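Local coordinates for protein tRNA modification GTPase MnmE (PDB 3GEE) that probably hydrolyses GTP at a high intrinsic rate and takes part in adding a carboxymethylaminomethyl group to the wobble uridine of certain tRNAs, at residues A[16-20]-A[119-123]; A[31-37]-A[94-100]. One frame throughout, in Å; residues are numbered along the deposited sequence.

In the fold
From the N terminus the chain first lays down 16-20, then 31-37 on the next strand of the same mixed sheet. After some 56 residues it returns along 94-100. Pairing with 31-37 closes the inner loop, interaction 2. The chain then runs through helix 105-117 and reaches 119-123. Pairing there with 16-20 closes the outer loop, interaction 1, so interaction 2 is nested within it. Strand 18-21 lies between strands 30-36 and 121-122. Backbone bonds from Ile18 to Ser36 and from Ala20 to Arg34 join the two contacts. Together they run from the short outer strand 121-122 to strand 96-102, inside the folate-binding N-terminal region.

Interaction 1 of 2, residues A[16-20]-A[119-123]; sequences HPIAA and GCRLA
Pro17 O takes two hydrogen bonds, one from Arg121 N at 3.0 Å and one from His16 ND1 at 2.8 Å. The donors reach it from opposite faces of the carbonyl plane. The imidazole can do this because its CG is anti to the backbone N (chi1 -163°). Pro17 O lies almost in the ring plane. The bond probably helps fix the rotation of the ring.

Two more backbone bonds continue a short parallel pairing. Ala19 N donates to Arg121 O at 2.8 Å, and Ala123 N donates to Ala19 O at 3.0 Å. Ile18 pairs with Arg121, and Ala19 with Leu122.

The Arg121 side chain bends at chi2 and chi3, which brings its end against His16 and Ile18. One face of its guanidinium receives His16 CB, with NH2 3.5 Å from that carbon. Its NE lies above the imidazole, offset toward the rim, and the two planes are 27° apart. The aliphatic part runs beside Ile18, with CG 3.5 Å from Ile18 CG2. NH1 also has a long, weak ion pair with Glu127. With an alanine here, His16 CB and Ile18 CG2 would probably lose the guanidinium and aliphatic chain against them, and Glu127 its weak ion pair.

Ile18, Ala20 and Ala123 meet helix 127-134. Ala20 CB touches Ala123 CB at 4.0 Å. On the face of Ala19 and Leu122 lies helix 105-117. Ala19 CB also meets Cys120 CB at 3.7 Å. Gly119 has backbone angles that would press a side chain against the preceding carbonyl.

The backbone bonds add strand 121-122 to the sheet edge. Small apolar groups fill the buried end, while the polar end combines a doubly held carbonyl with an arginine lying against histidine. Arg121 NE so near ND1 would probably disfavour a second proton on His16.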
# COMPACT_ATOMS: atom_id res chain seq x y z
N HIS A 16 -13.76 11.65 -19.86
CA HIS A 16 -13.35 10.36 -20.40
C HIS A 16 -13.29 9.32 -19.26
O HIS A 16 -12.85 9.64 -18.16
CB HIS A 16 -11.97 10.47 -21.07
CG HIS A 16 -11.64 9.32 -21.97
ND1 HIS A 16 -11.44 8.04 -21.51
CD2 HIS A 16 -11.48 9.26 -23.31
CE1 HIS A 16 -11.18 7.24 -22.53
NE2 HIS A 16 -11.19 7.96 -23.63
N PRO A 17 -13.78 8.09 -19.52
CA PRO A 17 -13.61 7.07 -18.48
C PRO A 17 -12.14 6.88 -18.16
O PRO A 17 -11.32 6.71 -19.07
CB PRO A 17 -14.21 5.81 -19.11
CG PRO A 17 -14.26 6.09 -20.58
CD PRO A 17 -14.48 7.56 -20.70
N ILE A 18 -11.80 6.94 -16.88
CA ILE A 18 -10.43 6.78 -16.43
C ILE A 18 -10.38 5.75 -15.32
O ILE A 18 -11.32 5.64 -14.53
CB ILE A 18 -9.82 8.12 -15.93
CG1 ILE A 18 -10.72 8.77 -14.88
CG2 ILE A 18 -9.59 9.06 -17.10
CD1 ILE A 18 -10.15 10.02 -14.26
N ALA A 19 -9.28 5.01 -15.26
CA ALA A 19 -9.07 3.98 -14.24
C ALA A 19 -7.74 4.20 -13.53
O ALA A 19 -6.83 4.82 -14.09
CB ALA A 19 -9.10 2.60 -14.88
N ALA A 20 -7.64 3.71 -12.29
CA ALA A 20 -6.44 3.84 -11.47
C ALA A 20 -6.49 2.94 -10.25
O ALA A 20 -7.56 2.72 -9.67
CB ALA A 20 -6.27 5.27 -11.04
N GLY A 119 -12.04 0.03 -22.37
CA GLY A 119 -12.60 1.38 -22.49
C GLY A 119 -11.87 2.49 -21.76
O GLY A 119 -11.74 3.59 -22.30
N CYS A 120 -11.42 2.21 -20.54
CA CYS A 120 -10.81 3.23 -19.69
C CYS A 120 -9.43 3.66 -20.16
O CYS A 120 -8.71 2.90 -20.80
CB CYS A 120 -10.69 2.71 -18.26
SG CYS A 120 -12.22 2.72 -17.32
N ARG A 121 -9.06 4.90 -19.83
CA ARG A 121 -7.68 5.35 -19.98
C ARG A 121 -7.07 5.46 -18.58
O ARG A 121 -7.81 5.51 -17.59
CB ARG A 121 -7.61 6.70 -20.71
CG ARG A 121 -7.58 7.89 -19.78
CD ARG A 121 -6.74 9.00 -20.35
NE ARG A 121 -7.56 10.05 -20.95
CZ ARG A 121 -8.09 11.06 -20.28
NH1 ARG A 121 -7.89 11.17 -18.96
NH2 ARG A 121 -8.82 11.97 -20.92
N LEU A 122 -5.75 5.48 -18.49
CA LEU A 122 -5.10 5.60 -17.19
C LEU A 122 -5.27 7.03 -16.71
O LEU A 122 -5.13 7.97 -17.49
CB LEU A 122 -3.62 5.20 -17.27
CG LEU A 122 -2.78 4.80 -16.04
CD1 LEU A 122 -2.10 5.99 -15.41
CD2 LEU A 122 -3.57 4.02 -15.02
N ALA A 123 -5.60 7.19 -15.43
CA ALA A 123 -5.85 8.51 -14.86
C ALA A 123 -4.58 9.33 -14.75
O ALA A 123 -3.53 8.81 -14.38
CB ALA A 123 -6.51 8.37 -13.50

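Interaction 2 of 2, residues A[31-37]-A[94-100]; sequences AIVRISG and EQMVEFT. With FON (N-{[4-({[(6R)-2-amino-5-formyl-4-oxo-1,4,5,6,7,8-hexahydropteridin-6-yl]methyl}amino)phenyl]carbonyl}-L-glutamic acid), chain C; FON (N-{[4-({[(6R)-2-amino-5-formyl-4-oxo-1,4,5,6,7,8-hexahydropteridin-6-yl]methyl}amino)phenyl]carbonyl}-L-glutamic acid), chain B.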
# COMPACT_ATOMS: atom_id res chain seq x y z
N ALA A 31 -7.19 -4.40 -2.31
CA ALA A 31 -6.84 -3.21 -3.08
C ALA A 31 -8.10 -2.67 -3.76
O ALA A 31 -9.08 -3.40 -3.92
CB ALA A 31 -5.82 -3.57 -4.13
N ILE A 32 -8.07 -1.40 -4.16
CA ILE A 32 -9.19 -0.77 -4.85
C ILE A 32 -8.75 -0.22 -6.21
O ILE A 32 -7.92 0.69 -6.27
CB ILE A 32 -9.77 0.41 -4.04
CG1 ILE A 32 -10.26 -0.05 -2.67
CG2 ILE A 32 -10.89 1.11 -4.81
CD1 ILE A 32 -10.40 1.10 -1.68
N VAL A 33 -9.30 -0.76 -7.29
CA VAL A 33 -9.21 -0.10 -8.59
C VAL A 33 -10.46 0.74 -8.74
O VAL A 33 -11.58 0.21 -8.62
CB VAL A 33 -9.10 -1.10 -9.76
CG1 VAL A 33 -9.15 -0.37 -11.09
CG2 VAL A 33 -7.82 -1.93 -9.66
N ARG A 34 -10.30 2.05 -8.97
CA ARG A 34 -11.47 2.93 -9.13
C ARG A 34 -11.57 3.59 -10.49
O ARG A 34 -10.63 4.26 -10.94
CB ARG A 34 -11.62 3.94 -7.97
CG ARG A 34 -10.49 4.92 -7.79
CD ARG A 34 -11.01 6.34 -7.61
NE ARG A 34 -11.44 6.67 -6.25
CZ ARG A 34 -11.01 7.73 -5.57
NH1 ARG A 34 -10.12 8.57 -6.10
NH2 ARG A 34 -11.47 7.97 -4.36
N ILE A 35 -12.70 3.39 -11.16
CA ILE A 35 -12.92 3.97 -12.49
C ILE A 35 -14.06 4.99 -12.46
O ILE A 35 -15.00 4.85 -11.68
CB ILE A 35 -13.15 2.88 -13.56
CG1 ILE A 35 -14.57 2.34 -13.51
CG2 ILE A 35 -12.17 1.74 -13.35
CD1 ILE A 35 -14.97 1.54 -14.76
N SER A 36 -13.95 6.01 -13.30
CA SER A 36 -14.91 7.12 -13.30
C SER A 36 -15.04 7.74 -14.68
O SER A 36 -14.13 7.67 -15.49
CB SER A 36 -14.49 8.19 -12.29
OG SER A 36 -15.40 9.28 -12.28
N GLY A 37 -16.20 8.35 -14.94
CA GLY A 37 -16.43 9.01 -16.22
C GLY A 37 -17.59 8.47 -17.03
O GLY A 37 -18.34 7.61 -16.57
N GLU A 94 -19.44 12.22 -10.79
CA GLU A 94 -19.89 11.56 -12.00
C GLU A 94 -20.06 10.08 -11.72
O GLU A 94 -19.88 9.62 -10.59
CB GLU A 94 -18.90 11.69 -13.16
CG GLU A 94 -17.77 12.69 -13.02
CD GLU A 94 -16.61 12.33 -13.95
OE1 GLU A 94 -16.29 13.13 -14.86
OE2 GLU A 94 -16.05 11.23 -13.77
N GLN A 95 -20.37 9.35 -12.78
CA GLN A 95 -20.60 7.92 -12.71
C GLN A 95 -19.31 7.18 -12.40
O GLN A 95 -18.34 7.25 -13.16
CB GLN A 95 -21.18 7.46 -14.04
CG GLN A 95 -21.73 6.06 -14.03
CD GLN A 95 -22.76 5.87 -15.10
OE1 GLN A 95 -22.48 5.30 -16.16
NE2 GLN A 95 -23.98 6.36 -14.85
N MET A 96 -19.29 6.45 -11.30
CA MET A 96 -18.14 5.62 -11.01
C MET A 96 -18.48 4.30 -10.35
O MET A 96 -19.45 4.19 -9.60
CB MET A 96 -17.07 6.38 -10.21
CG MET A 96 -17.56 7.19 -9.02
SD MET A 96 -16.25 8.32 -8.49
CE MET A 96 -15.12 7.20 -7.66
N VAL A 97 -17.67 3.29 -10.67
CA VAL A 97 -17.67 2.03 -9.94
C VAL A 97 -16.28 1.83 -9.35
O VAL A 97 -15.29 2.28 -9.93
CB VAL A 97 -18.14 0.84 -10.81
CG1 VAL A 97 -17.67 0.98 -12.23
CG2 VAL A 97 -17.70 -0.49 -10.22
N GLU A 98 -16.23 1.19 -8.18
CA GLU A 98 -14.98 0.92 -7.48
C GLU A 98 -14.87 -0.56 -7.16
O GLU A 98 -15.55 -1.08 -6.26
CB GLU A 98 -14.90 1.71 -6.17
CG GLU A 98 -14.81 3.21 -6.32
CD GLU A 98 -14.68 3.92 -4.99
OE1 GLU A 98 -14.86 3.26 -3.94
OE2 GLU A 98 -14.40 5.14 -4.99
N PHE A 99 -14.00 -1.25 -7.89
CA PHE A 99 -13.72 -2.64 -7.61
C PHE A 99 -12.72 -2.72 -6.47
O PHE A 99 -11.65 -2.12 -6.55
CB PHE A 99 -13.17 -3.33 -8.85
CG PHE A 99 -14.08 -3.28 -10.02
CD1 PHE A 99 -15.08 -4.23 -10.18
CD2 PHE A 99 -13.97 -2.27 -10.97
CE1 PHE A 99 -15.94 -4.19 -11.27
CE2 PHE A 99 -14.83 -2.22 -12.05
CZ PHE A 99 -15.81 -3.19 -12.20
N THR A 100 -13.07 -3.41 -5.40
CA THR A 100 -12.05 -3.72 -4.42
C THR A 100 -11.76 -5.21 -4.53
O THR A 100 -12.65 -6.03 -4.33
CB THR A 100 -12.38 -3.24 -2.98
OG1 THR A 100 -12.47 -4.37 -2.10
CG2 THR A 100 -13.65 -2.40 -2.93
N1 FON C . -14.46 5.44 -0.02
C2 FON C . -14.81 5.02 -1.26
NA2 FON C . -15.21 3.74 -1.43
N3 FON C . -14.77 5.85 -2.34
C4 FON C . -14.38 7.14 -2.25
O4 FON C . -14.38 7.84 -3.28
C4A FON C . -13.97 7.65 -0.90
N5 FON C . -13.56 8.94 -0.55
C6 FON C . -14.15 9.33 0.75
C7 FON C . -13.32 8.50 1.73
N8 FON C . -13.68 7.11 1.47
C8A FON C . -14.05 6.69 0.22
C9 FON C . -14.14 10.82 1.07
N10 FON C . -14.71 11.63 -0.00
C11 FON C . -18.51 11.49 -1.74
C12 FON C . -18.03 12.64 -1.11
C13 FON C . -16.76 12.67 -0.53
C14 FON C . -15.95 11.53 -0.56
C15 FON C . -16.43 10.38 -1.21
C16 FON C . -17.70 10.35 -1.78
C FON C . -19.89 11.53 -2.34
O FON C . -20.38 10.51 -2.80
N FON C . -20.53 12.71 -2.38
CA FON C . -21.95 12.96 -2.21
CB FON C . -22.44 12.60 -0.80
CG FON C . -23.96 12.58 -0.65
CD FON C . -24.41 11.47 0.29
OE1 FON C . -24.47 10.30 -0.16
OE2 FON C . -24.70 11.76 1.47
CT FON C . -22.25 14.40 -2.51
O1 FON C . -23.23 14.69 -3.23
O2 FON C . -21.49 15.27 -2.01
CP1 FON C . -12.78 9.63 -1.26
O3 FON C . -11.69 9.97 -0.83
N1 FON B . -14.04 -6.29 -1.36
C2 FON B . -14.53 -5.90 -0.16
NA2 FON B . -15.03 -4.64 -0.04
N3 FON B . -14.55 -6.72 0.92
C4 FON B . -14.08 -7.99 0.87
O4 FON B . -14.13 -8.70 1.90
C4A FON B . -13.51 -8.47 -0.43
N5 FON B . -13.00 -9.73 -0.74
C6 FON B . -13.43 -10.15 -2.09
C7 FON B . -12.56 -9.27 -2.98
N8 FON B . -13.03 -7.91 -2.76
C8A FON B . -13.53 -7.52 -1.56
C9 FON B . -13.30 -11.64 -2.40
N10 FON B . -13.93 -12.48 -1.38
C11 FON B . -17.87 -12.58 -0.03
C12 FON B . -17.27 -13.70 -0.60
C13 FON B . -15.95 -13.64 -1.05
C14 FON B . -15.22 -12.46 -0.95
C15 FON B . -15.82 -11.34 -0.36
C16 FON B . -17.14 -11.39 0.09
C FON B . -19.30 -12.70 0.45
O FON B . -19.89 -11.71 0.85
N FON B . -19.87 -13.91 0.42
CA FON B . -21.25 -14.25 0.12
CB FON B . -21.62 -13.92 -1.34
CG FON B . -23.12 -13.98 -1.63
CD FON B . -23.54 -12.90 -2.61
OE1 FON B . -23.71 -11.74 -2.18
OE2 FON B . -23.70 -13.20 -3.82
CT FON B . -21.49 -15.71 0.39
O1 FON B . -22.52 -16.06 1.01
O2 FON B . -20.64 -16.53 -0.03
CP1 FON B . -12.25 -10.38 0.04
O3 FON B . -11.10 -10.66 -0.28
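Ile35 and Val97 pack side by side, with CG1 of Ile35 3.6 Å from CG1 of Val97. This is the tight, apolar face of an antiparallel pairing. Val33 and Phe99 continue it, and Val97 CG2 lies over one face of the Phe99 ring. Helices 40-47 and 105-117 cover this side. The backbones are joined by Val33 N to Phe99 O at 2.8 Å, Ile35 N to Val97 O at 3.1 Å and two weak return bonds.

The solvent side is at Gln95, the one partly exposed residue, whose side chain meets 31-37 only through CB near Gly37 O. Buried Ser36, Gly37 and Glu94 still hold this end: Gly37 N donates to Gln95 O, and Ser36 OG to Glu94 OE2.

The face of Arg34 and Glu98 is mixed and carries the polar groups that meet folinic acid. Arg34 NE forms a salt bridge with Glu98 OE2 at 3.6 Å. The Glu98 chain runs extended beyond CG, which carries its carboxylate out to the pterin; OE1 accepts from NA2 of one folinic acid at 2.6 Å. Arg34 NH2 gives a weak bond to O4 of the same folinic acid. Thr100 O meets a second folinic acid.

The apolar face packs against the helices, while the paired charges are consistent with recognition of the NA2 donor and O4 acceptor of the pterin.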